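PDB 5MIF: 'Carboxyl esterase 2, which probably hydrolyses carboxylic esters using an alpha/beta hydrolase fold. Local coordinates for residues F276-R290 / V305-F319. Sequence-based numbering, arbitrary orientation.
Sequences FPETLIVVAEVDPIR and VRAAIIRVLGTIHGF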
ATOM      1  N   PHE A 276       0.236  21.628  -4.551  1.00 40.89           N
ATOM      2  CA  PHE A 276       1.216  20.548  -4.372  1.00 42.17           C
ATOM      3  C   PHE A 276       1.199  19.561  -5.530  1.00 42.56           C
ATOM      4  O   PHE A 276       0.189  19.415  -6.209  1.00 39.44           O
ATOM      5  CB  PHE A 276       0.981  19.792  -3.054  1.00 42.54           C
ATOM      6  CG  PHE A 276       1.961  20.146  -1.970  1.00 41.30           C
ATOM      7  CD1 PHE A 276       2.293  21.462  -1.709  1.00 43.07           C
ATOM      8  CD2 PHE A 276       2.582  19.149  -1.242  1.00 39.22           C
ATOM      9  CE1 PHE A 276       3.210  21.778  -0.713  1.00 44.90           C
ATOM     10  CE2 PHE A 276       3.511  19.457  -0.249  1.00 41.42           C
ATOM     11  CZ  PHE A 276       3.819  20.765   0.017  1.00 38.28           C
ATOM     12  N   PRO A 277       2.337  18.901  -5.776  1.00 42.86           N
ATOM     13  CA  PRO A 277       2.381  17.883  -6.820  1.00 40.20           C
ATOM     14  C   PRO A 277       1.591  16.668  -6.368  1.00 41.86           C
ATOM     15  O   PRO A 277       1.330  16.547  -5.171  1.00 40.33           O
ATOM     16  CB  PRO A 277       3.877  17.567  -6.935  1.00 41.91           C
ATOM     17  CG  PRO A 277       4.391  17.805  -5.551  1.00 37.12           C
ATOM     18  CD  PRO A 277       3.613  18.990  -5.040  1.00 40.20           C
ATOM     19  N   GLU A 278       1.197  15.785  -7.280  1.00 41.05           N
ATOM     20  CA  GLU A 278       0.531  14.583  -6.821  1.00 42.62           C
ATOM     21  C   GLU A 278       1.471  13.799  -5.909  1.00 38.30           C
ATOM     22  O   GLU A 278       2.674  13.659  -6.168  1.00 37.25           O
ATOM     23  CB  GLU A 278      -0.028  13.745  -7.970  1.00 44.63           C
ATOM     24  CG  GLU A 278       0.875  12.860  -8.729  1.00 49.00           C
ATOM     25  CD  GLU A 278       0.054  11.853  -9.534  1.00 54.39           C
ATOM     26  OE1 GLU A 278      -1.021  11.443  -9.042  1.00 58.83           O
ATOM     27  OE2 GLU A 278       0.462  11.494 -10.654  1.00 51.84           O
ATOM     28  N   THR A 279       0.897  13.336  -4.808  1.00 38.73           N
ATOM     29  CA  THR A 279       1.664  12.837  -3.693  1.00 40.02           C
ATOM     30  C   THR A 279       1.165  11.489  -3.178  1.00 41.56           C
ATOM     31  O   THR A 279      -0.042  11.270  -3.030  1.00 42.80           O
ATOM     32  CB  THR A 279       1.617  13.870  -2.555  1.00 36.11           C
ATOM     33  OG1 THR A 279       2.286  15.064  -2.984  1.00 36.72           O
ATOM     34  CG2 THR A 279       2.236  13.321  -1.295  1.00 37.22           C
ATOM     35  N   LEU A 280       2.099  10.580  -2.926  1.00 37.99           N
ATOM     36  CA  LEU A 280       1.799   9.336  -2.230  1.00 37.19           C
ATOM     37  C   LEU A 280       2.372   9.389  -0.808  1.00 39.67           C
ATOM     38  O   LEU A 280       3.574   9.615  -0.620  1.00 36.22           O
ATOM     39  CB  LEU A 280       2.373   8.136  -2.994  1.00 35.28           C
ATOM     40  CG  LEU A 280       2.448   6.813  -2.226  1.00 34.29           C
ATOM     41  CD1 LEU A 280       1.054   6.262  -1.908  1.00 35.64           C
ATOM     42  CD2 LEU A 280       3.241   5.798  -3.009  1.00 34.20           C
ATOM     43  N   ILE A 281       1.516   9.178   0.187  1.00 39.49           N
ATOM     44  CA  ILE A 281       1.962   9.144   1.575  1.00 37.76           C
ATOM     45  C   ILE A 281       1.813   7.755   2.173  1.00 38.74           C
ATOM     46  O   ILE A 281       0.747   7.143   2.109  1.00 43.63           O
ATOM     47  CB  ILE A 281       1.188  10.159   2.432  1.00 40.05           C
ATOM     48  CG1 ILE A 281       1.408  11.565   1.873  1.00 36.10           C
ATOM     49  CG2 ILE A 281       1.611  10.060   3.906  1.00 37.12           C
ATOM     50  CD1 ILE A 281       0.536  12.632   2.512  1.00 40.41           C
ATOM     51  N   VAL A 282       2.898   7.252   2.741  1.00 33.01           N
ATOM     52  CA  VAL A 282       2.899   5.947   3.383  1.00 37.91           C
ATOM     53  C   VAL A 282       3.244   6.145   4.857  1.00 35.75           C
ATOM     54  O   VAL A 282       4.214   6.824   5.169  1.00 39.41           O
ATOM     55  CB  VAL A 282       3.914   5.003   2.698  1.00 38.65           C
ATOM     56  CG1 VAL A 282       3.952   3.669   3.393  1.00 43.18           C
ATOM     57  CG2 VAL A 282       3.552   4.829   1.221  1.00 38.01           C
ATOM     58  N   VAL A 283       2.455   5.577   5.762  1.00 38.29           N
ATOM     59  CA  VAL A 283       2.727   5.730   7.200  1.00 41.77           C
ATOM     60  C   VAL A 283       2.801   4.371   7.893  1.00 43.22           C
ATOM     61  O   VAL A 283       2.235   3.383   7.413  1.00 41.31           O
ATOM     62  CB  VAL A 283       1.658   6.601   7.917  1.00 38.25           C
ATOM     63  CG1 VAL A 283       1.695   8.043   7.401  1.00 38.40           C
ATOM     64  CG2 VAL A 283       0.258   5.974   7.777  1.00 38.06           C
ATOM     65  N   ALA A 284       3.534   4.316   9.002  1.00 41.03           N
ATOM     66  CA  ALA A 284       3.571   3.111   9.821  1.00 41.01           C
ATOM     67  C   ALA A 284       2.431   3.163  10.831  1.00 39.26           C
ATOM     68  O   ALA A 284       2.079   4.234  11.309  1.00 42.56           O
ATOM     69  CB  ALA A 284       4.916   2.977  10.529  1.00 42.97           C
ATOM     70  N   GLU A 285       1.864   2.012  11.171  1.00 41.39           N
ATOM     71  CA  GLU A 285       0.739   1.982  12.098  1.00 44.34           C
ATOM     72  C   GLU A 285       1.156   2.368  13.516  1.00 45.72           C
ATOM     73  O   GLU A 285       0.527   3.220  14.152  1.00 43.15           O
ATOM     74  CB  GLU A 285       0.100   0.599  12.125  1.00 39.27           C
ATOM     75  CG  GLU A 285      -0.988   0.456  13.163  1.00 39.88           C
ATOM     76  CD  GLU A 285      -1.465  -0.975  13.304  1.00 39.00           C
ATOM     77  OE1 GLU A 285      -0.655  -1.896  13.052  1.00 43.20           O
ATOM     78  OE2 GLU A 285      -2.627  -1.179  13.703  1.00 39.23           O
ATOM     79  N   VAL A 286       2.220   1.744  14.000  1.00 46.27           N
ATOM     80  CA  VAL A 286       2.666   1.950  15.377  1.00 49.78           C
ATOM     81  C   VAL A 286       3.781   2.995  15.384  1.00 43.35           C
ATOM     82  O   VAL A 286       4.961   2.685  15.238  1.00 45.82           O
ATOM     83  CB  VAL A 286       3.111   0.615  16.003  1.00 48.18           C
ATOM     84  CG1 VAL A 286       3.585   0.806  17.433  1.00 49.54           C
ATOM     85  CG2 VAL A 286       1.953  -0.383  15.950  1.00 45.78           C
ATOM     86  N   ASP A 287       3.371   4.246  15.544  1.00 45.99           N
ATOM     87  CA  ASP A 287       4.221   5.396  15.277  1.00 42.62           C
ATOM     88  C   ASP A 287       3.571   6.657  15.821  1.00 45.58           C
ATOM     89  O   ASP A 287       2.471   7.013  15.403  1.00 47.00           O
ATOM     90  CB  ASP A 287       4.459   5.544  13.772  1.00 42.78           C
ATOM     91  CG  ASP A 287       5.456   6.649  13.422  1.00 44.84           C
ATOM     92  OD1 ASP A 287       5.796   7.485  14.282  1.00 50.21           O
ATOM     93  OD2 ASP A 287       5.881   6.717  12.247  1.00 43.01           O
ATOM     94  N   PRO A 288       4.262   7.351  16.743  1.00 50.01           N
ATOM     95  CA  PRO A 288       3.771   8.625  17.274  1.00 50.51           C
ATOM     96  C   PRO A 288       3.476   9.643  16.178  1.00 46.30           C
ATOM     97  O   PRO A 288       2.562  10.451  16.322  1.00 48.70           O
ATOM     98  CB  PRO A 288       4.939   9.134  18.130  1.00 48.98           C
ATOM     99  CG  PRO A 288       5.824   8.014  18.316  1.00 50.38           C
ATOM    100  CD  PRO A 288       5.608   7.023  17.239  1.00 45.45           C
ATOM    101  N   ILE A 289       4.244   9.598  15.095  1.00 42.72           N
ATOM    102  CA  ILE A 289       4.151  10.635  14.072  1.00 47.71           C
ATOM    103  C   ILE A 289       3.120  10.257  12.980  1.00 46.20           C
ATOM    104  O   ILE A 289       2.908  11.008  12.026  1.00 44.44           O
ATOM    105  CB  ILE A 289       5.550  10.919  13.446  1.00 45.88           C
ATOM    106  CG1 ILE A 289       5.696  12.384  13.070  1.00 54.58           C
ATOM    107  CG2 ILE A 289       5.843  10.036  12.263  1.00 48.57           C
ATOM    108  CD1 ILE A 289       5.815  13.267  14.273  1.00 61.04           C
ATOM    109  N   ARG A 290       2.471   9.104  13.137  1.00 44.71           N
ATOM    110  CA  ARG A 290       1.520   8.612  12.132  1.00 43.05           C
ATOM    111  C   ARG A 290       0.415   9.625  11.787  1.00 43.94           C
ATOM    112  O   ARG A 290       0.104   9.826  10.616  1.00 45.35           O
ATOM    113  CB  ARG A 290       0.880   7.299  12.601  1.00 43.94           C
ATOM    114  CG  ARG A 290      -0.043   6.649  11.572  1.00 42.16           C
ATOM    115  CD  ARG A 290      -0.825   5.502  12.193  1.00 41.69           C
ATOM    116  NE  ARG A 290      -1.967   6.015  12.947  1.00 40.83           N
ATOM    117  CZ  ARG A 290      -2.583   5.364  13.932  1.00 45.25           C
ATOM    118  NH1 ARG A 290      -2.173   4.157  14.295  1.00 47.24           N
ATOM    119  NH2 ARG A 290      -3.621   5.919  14.546  1.00 46.77           N
ATOM    120  N   VAL A 305      -5.714  18.052  -4.633  1.00 47.69           N
ATOM    121  CA  VAL A 305      -4.462  17.433  -5.071  1.00 44.52           C
ATOM    122  C   VAL A 305      -4.639  15.917  -5.138  1.00 38.16           C
ATOM    123  O   VAL A 305      -5.232  15.316  -4.234  1.00 41.64           O
ATOM    124  CB  VAL A 305      -3.292  17.793  -4.129  1.00 44.65           C
ATOM    125  CG1 VAL A 305      -2.030  17.081  -4.555  1.00 35.83           C
ATOM    126  CG2 VAL A 305      -3.075  19.300  -4.112  1.00 41.75           C
ATOM    127  N   ARG A 306      -4.151  15.280  -6.201  1.00 40.18           N
ATOM    128  CA  ARG A 306      -4.185  13.818  -6.232  1.00 39.63           C
ATOM    129  C   ARG A 306      -3.235  13.255  -5.169  1.00 42.06           C
ATOM    130  O   ARG A 306      -2.014  13.289  -5.330  1.00 40.07           O
ATOM    131  CB  ARG A 306      -3.826  13.272  -7.621  1.00 40.09           C
ATOM    132  CG  ARG A 306      -4.964  13.359  -8.636  1.00 44.46           C
ATOM    133  CD  ARG A 306      -4.636  12.644  -9.949  1.00 47.08           C
ATOM    134  NE  ARG A 306      -4.571  11.185  -9.798  1.00 46.00           N
ATOM    135  CZ  ARG A 306      -5.639  10.385  -9.831  1.00 49.17           C
ATOM    136  NH1 ARG A 306      -6.850  10.911  -9.987  1.00 46.01           N
ATOM    137  NH2 ARG A 306      -5.508   9.065  -9.696  1.00 43.33           N
ATOM    138  N   ALA A 307      -3.800  12.749  -4.080  1.00 38.00           N
ATOM    139  CA  ALA A 307      -2.989  12.266  -2.981  1.00 42.09           C
ATOM    140  C   ALA A 307      -3.493  10.922  -2.481  1.00 44.83           C
ATOM    141  O   ALA A 307      -4.651  10.791  -2.070  1.00 45.24           O
ATOM    142  CB  ALA A 307      -2.965  13.284  -1.840  1.00 40.75           C
ATOM    143  N   ALA A 308      -2.610   9.928  -2.515  1.00 41.21           N
ATOM    144  CA  ALA A 308      -2.910   8.607  -1.990  1.00 42.63           C
ATOM    145  C   ALA A 308      -2.276   8.446  -0.609  1.00 38.44           C
ATOM    146  O   ALA A 308      -1.128   8.839  -0.393  1.00 41.82           O
ATOM    147  CB  ALA A 308      -2.416   7.528  -2.950  1.00 39.37           C
ATOM    148  N   ILE A 309      -3.029   7.876   0.325  1.00 39.19           N
ATOM    149  CA  ILE A 309      -2.531   7.639   1.677  1.00 39.53           C
ATOM    150  C   ILE A 309      -2.711   6.179   2.092  1.00 42.10           C
ATOM    151  O   ILE A 309      -3.815   5.624   2.050  1.00 42.08           O
ATOM    152  CB  ILE A 309      -3.234   8.528   2.732  1.00 43.38           C
ATOM    153  CG1 ILE A 309      -3.427   9.958   2.215  1.00 44.17           C
ATOM    154  CG2 ILE A 309      -2.450   8.502   4.039  1.00 40.54           C
ATOM    155  CD1 ILE A 309      -4.656  10.633   2.770  1.00 42.88           C
ATOM    156  N   ILE A 310      -1.609   5.571   2.497  1.00 37.97           N
ATOM    157  CA  ILE A 310      -1.579   4.172   2.871  1.00 38.50           C
ATOM    158  C   ILE A 310      -0.944   3.958   4.243  1.00 39.58           C
ATOM    159  O   ILE A 310       0.151   4.448   4.519  1.00 39.81           O
ATOM    160  CB  ILE A 310      -0.815   3.371   1.820  1.00 43.86           C
ATOM    161  CG1 ILE A 310      -1.736   3.059   0.641  1.00 41.56           C
ATOM    162  CG2 ILE A 310      -0.283   2.086   2.385  1.00 49.39           C
ATOM    163  CD1 ILE A 310      -0.960   2.584  -0.557  1.00 54.78           C
ATOM    164  N   ARG A 311      -1.650   3.223   5.093  1.00 38.30           N
ATOM    165  CA  ARG A 311      -1.169   2.851   6.414  1.00 37.20           C
ATOM    166  C   ARG A 311      -0.772   1.386   6.415  1.00 42.66           C
ATOM    167  O   ARG A 311      -1.572   0.515   6.063  1.00 41.15           O
ATOM    168  CB  ARG A 311      -2.238   3.103   7.487  1.00 36.81           C
ATOM    169  CG  ARG A 311      -1.847   2.560   8.877  1.00 36.46           C
ATOM    170  CD  ARG A 311      -3.037   2.515   9.844  1.00 38.95           C
ATOM    171  NE  ARG A 311      -3.585   3.838  10.135  1.00 43.09           N
ATOM    172  CZ  ARG A 311      -4.470   4.087  11.100  1.00 47.69           C
ATOM    173  NH1 ARG A 311      -4.927   3.097  11.864  1.00 43.19           N
ATOM    174  NH2 ARG A 311      -4.910   5.326  11.293  1.00 44.15           N
ATOM    175  N   VAL A 312       0.464   1.118   6.817  1.00 39.39           N
ATOM    176  CA  VAL A 312       0.990  -0.232   6.857  1.00 38.76           C
ATOM    177  C   VAL A 312       0.850  -0.762   8.266  1.00 40.67           C
ATOM    178  O   VAL A 312       1.421  -0.200   9.203  1.00 41.88           O
ATOM    179  CB  VAL A 312       2.476  -0.272   6.428  1.00 38.70           C
ATOM    180  CG1 VAL A 312       2.937  -1.699   6.248  1.00 37.78           C
ATOM    181  CG2 VAL A 312       2.673   0.512   5.152  1.00 36.06           C
ATOM    182  N   LEU A 313       0.090  -1.835   8.435  1.00 38.43           N
ATOM    183  CA  LEU A 313      -0.172  -2.341   9.781  1.00 42.17           C
ATOM    184  C   LEU A 313       0.987  -3.187  10.313  1.00 39.27           C
ATOM    185  O   LEU A 313       1.723  -3.809   9.541  1.00 39.77           O
ATOM    186  CB  LEU A 313      -1.471  -3.147   9.814  1.00 38.76           C
ATOM    187  CG  LEU A 313      -2.733  -2.321  10.057  1.00 43.44           C
ATOM    188  CD1 LEU A 313      -2.998  -1.343   8.892  1.00 38.63           C
ATOM    189  CD2 LEU A 313      -3.927  -3.229  10.300  1.00 39.79           C
ATOM    190  N   GLY A 314       1.165  -3.175  11.632  1.00 42.50           N
ATOM    191  CA  GLY A 314       2.139  -4.034  12.294  1.00 41.88           C
ATOM    192  C   GLY A 314       3.594  -3.583  12.200  1.00 44.72           C
ATOM    193  O   GLY A 314       4.511  -4.326  12.559  1.00 42.45           O
ATOM    194  N   THR A 315       3.825  -2.370  11.719  1.00 44.94           N
ATOM    195  CA  THR A 315       5.200  -1.899  11.602  1.00 43.61           C
ATOM    196  C   THR A 315       5.358  -0.538  12.260  1.00 42.19           C
ATOM    197  O   THR A 315       4.383   0.054  12.722  1.00 44.81           O
ATOM    198  CB  THR A 315       5.663  -1.844  10.137  1.00 44.00           C
ATOM    199  OG1 THR A 315       7.088  -1.651  10.092  1.00 46.52           O
ATOM    200  CG2 THR A 315       4.965  -0.725   9.393  1.00 39.11           C
ATOM    201  N   ILE A 316       6.601  -0.060  12.309  1.00 47.83           N
ATOM    202  CA  ILE A 316       6.971   1.111  13.099  1.00 44.13           C
ATOM    203  C   ILE A 316       7.757   2.128  12.288  1.00 44.88           C
ATOM    204  O   ILE A 316       8.170   1.850  11.162  1.00 44.12           O
ATOM    205  CB  ILE A 316       7.829   0.704  14.318  1.00 46.18           C
ATOM    206  CG1 ILE A 316       9.131   0.046  13.847  1.00 41.44           C
ATOM    207  CG2 ILE A 316       7.032  -0.201  15.262  1.00 45.85           C
ATOM    208  CD1 ILE A 316      10.029  -0.407  14.961  1.00 45.86           C
ATOM    209  N   HIS A 317       7.976   3.298  12.882  1.00 42.44           N
ATOM    210  CA  HIS A 317       8.759   4.361  12.264  1.00 41.81           C
ATOM    211  C   HIS A 317      10.125   3.842  11.803  1.00 45.14           C
ATOM    212  O   HIS A 317      10.777   3.068  12.514  1.00 45.27           O
ATOM    213  CB  HIS A 317       8.930   5.527  13.242  1.00 40.25           C
ATOM    214  CG  HIS A 317       9.306   6.819  12.587  1.00 39.32           C
ATOM    215  ND1 HIS A 317       8.368   7.708  12.104  1.00 40.64           N
ATOM    216  CD2 HIS A 317      10.515   7.368  12.320  1.00 39.24           C
ATOM    217  CE1 HIS A 317       8.983   8.753  11.583  1.00 34.17           C
ATOM    218  NE2 HIS A 317      10.286   8.576  11.706  1.00 43.19           N
ATOM    219  N   GLY A 318      10.540   4.232  10.604  1.00 39.99           N
ATOM    220  CA  GLY A 318      11.838   3.839  10.095  1.00 41.51           C
ATOM    221  C   GLY A 318      11.843   2.604   9.206  1.00 43.11           C
ATOM    222  O   GLY A 318      12.904   2.223   8.705  1.00 42.00           O
ATOM    223  N   PHE A 319      10.682   1.991   8.968  1.00 42.60           N
ATOM    224  CA  PHE A 319      10.689   0.697   8.273  1.00 42.34           C
ATOM    225  C   PHE A 319      11.271   0.765   6.862  1.00 43.25           C
ATOM    226  O   PHE A 319      11.745  -0.240   6.341  1.00 46.48           O
ATOM    227  CB  PHE A 319       9.281   0.063   8.228  1.00 41.73           C
ATOM    228  CG  PHE A 319       8.269   0.779   7.346  1.00 43.80           C
ATOM    229  CD1 PHE A 319       8.328   0.694   5.955  1.00 43.66           C
ATOM    230  CD2 PHE A 319       7.197   1.445   7.918  1.00 41.10           C
ATOM    231  CE1 PHE A 319       7.380   1.323   5.166  1.00 43.70           C
ATOM    232  CE2 PHE A 319       6.232   2.070   7.136  1.00 39.37           C
ATOM    233  CZ  PHE A 319       6.322   2.015   5.759  1.00 41.63           C
TER
HETATM  234  O   HOH W   1       7.261   3.888  15.621  1.00 47.03           O
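His317 donates ND1-H to Asp287 OD2 across 2.7 Å; the oxygen lies close to the imidazole plane, and ND1 approaches it on the syn side of the carboxylate but tilted out of the carboxylate plane, carboxylate and ring standing nearly perpendicular (87°). The carboxylate is gripped twice, since its OD1 accepts from Ile289 N (2.7 Å), a capping bond at the turn into helix 290-302. Placing CG anti to the backbone N (chi1 -161°) carries the imidazole to this carboxylate, with NE2 left to hydrogen-bond Ser190 OG. A water accepts from His317 N and donates to Val286 O, while Val286 N donates directly to Thr315 O (3.0 Å).

Leading up to this site, strands 279-284 and 307-312 run parallel, joined by six backbone bonds that use their facing amides and carbonyls in turn. Where the chains turn, Glu285 N still donates to Val312 O, though in a bent bond, while the extended Glu285 side chain accepts from Gly314 N through OE1 (2.6 Å) and forms a salt bridge through OE2 with Arg298 of the second subunit.

The guanidinium groups of Arg290 and Arg311 stack, offset, with centres 3.6 Å apart and planes 16° from parallel. Arg290 NH1 donates to Glu285 O (2.9 Å), and Glu294 pairs with Arg311 NE, probably easing the like charges. A leucine in place of Arg290 would probably leave Glu285 O without this donor and the Arg311 guanidinium without its stacking partner.

Helix 290-302 connects the two neighbouring strands in a beta-alpha-beta crossover, and the loops beyond them bring Asp287 and His317 together, consistent with the Ser-His-Asp catalytic triad of alpha/beta hydrolases.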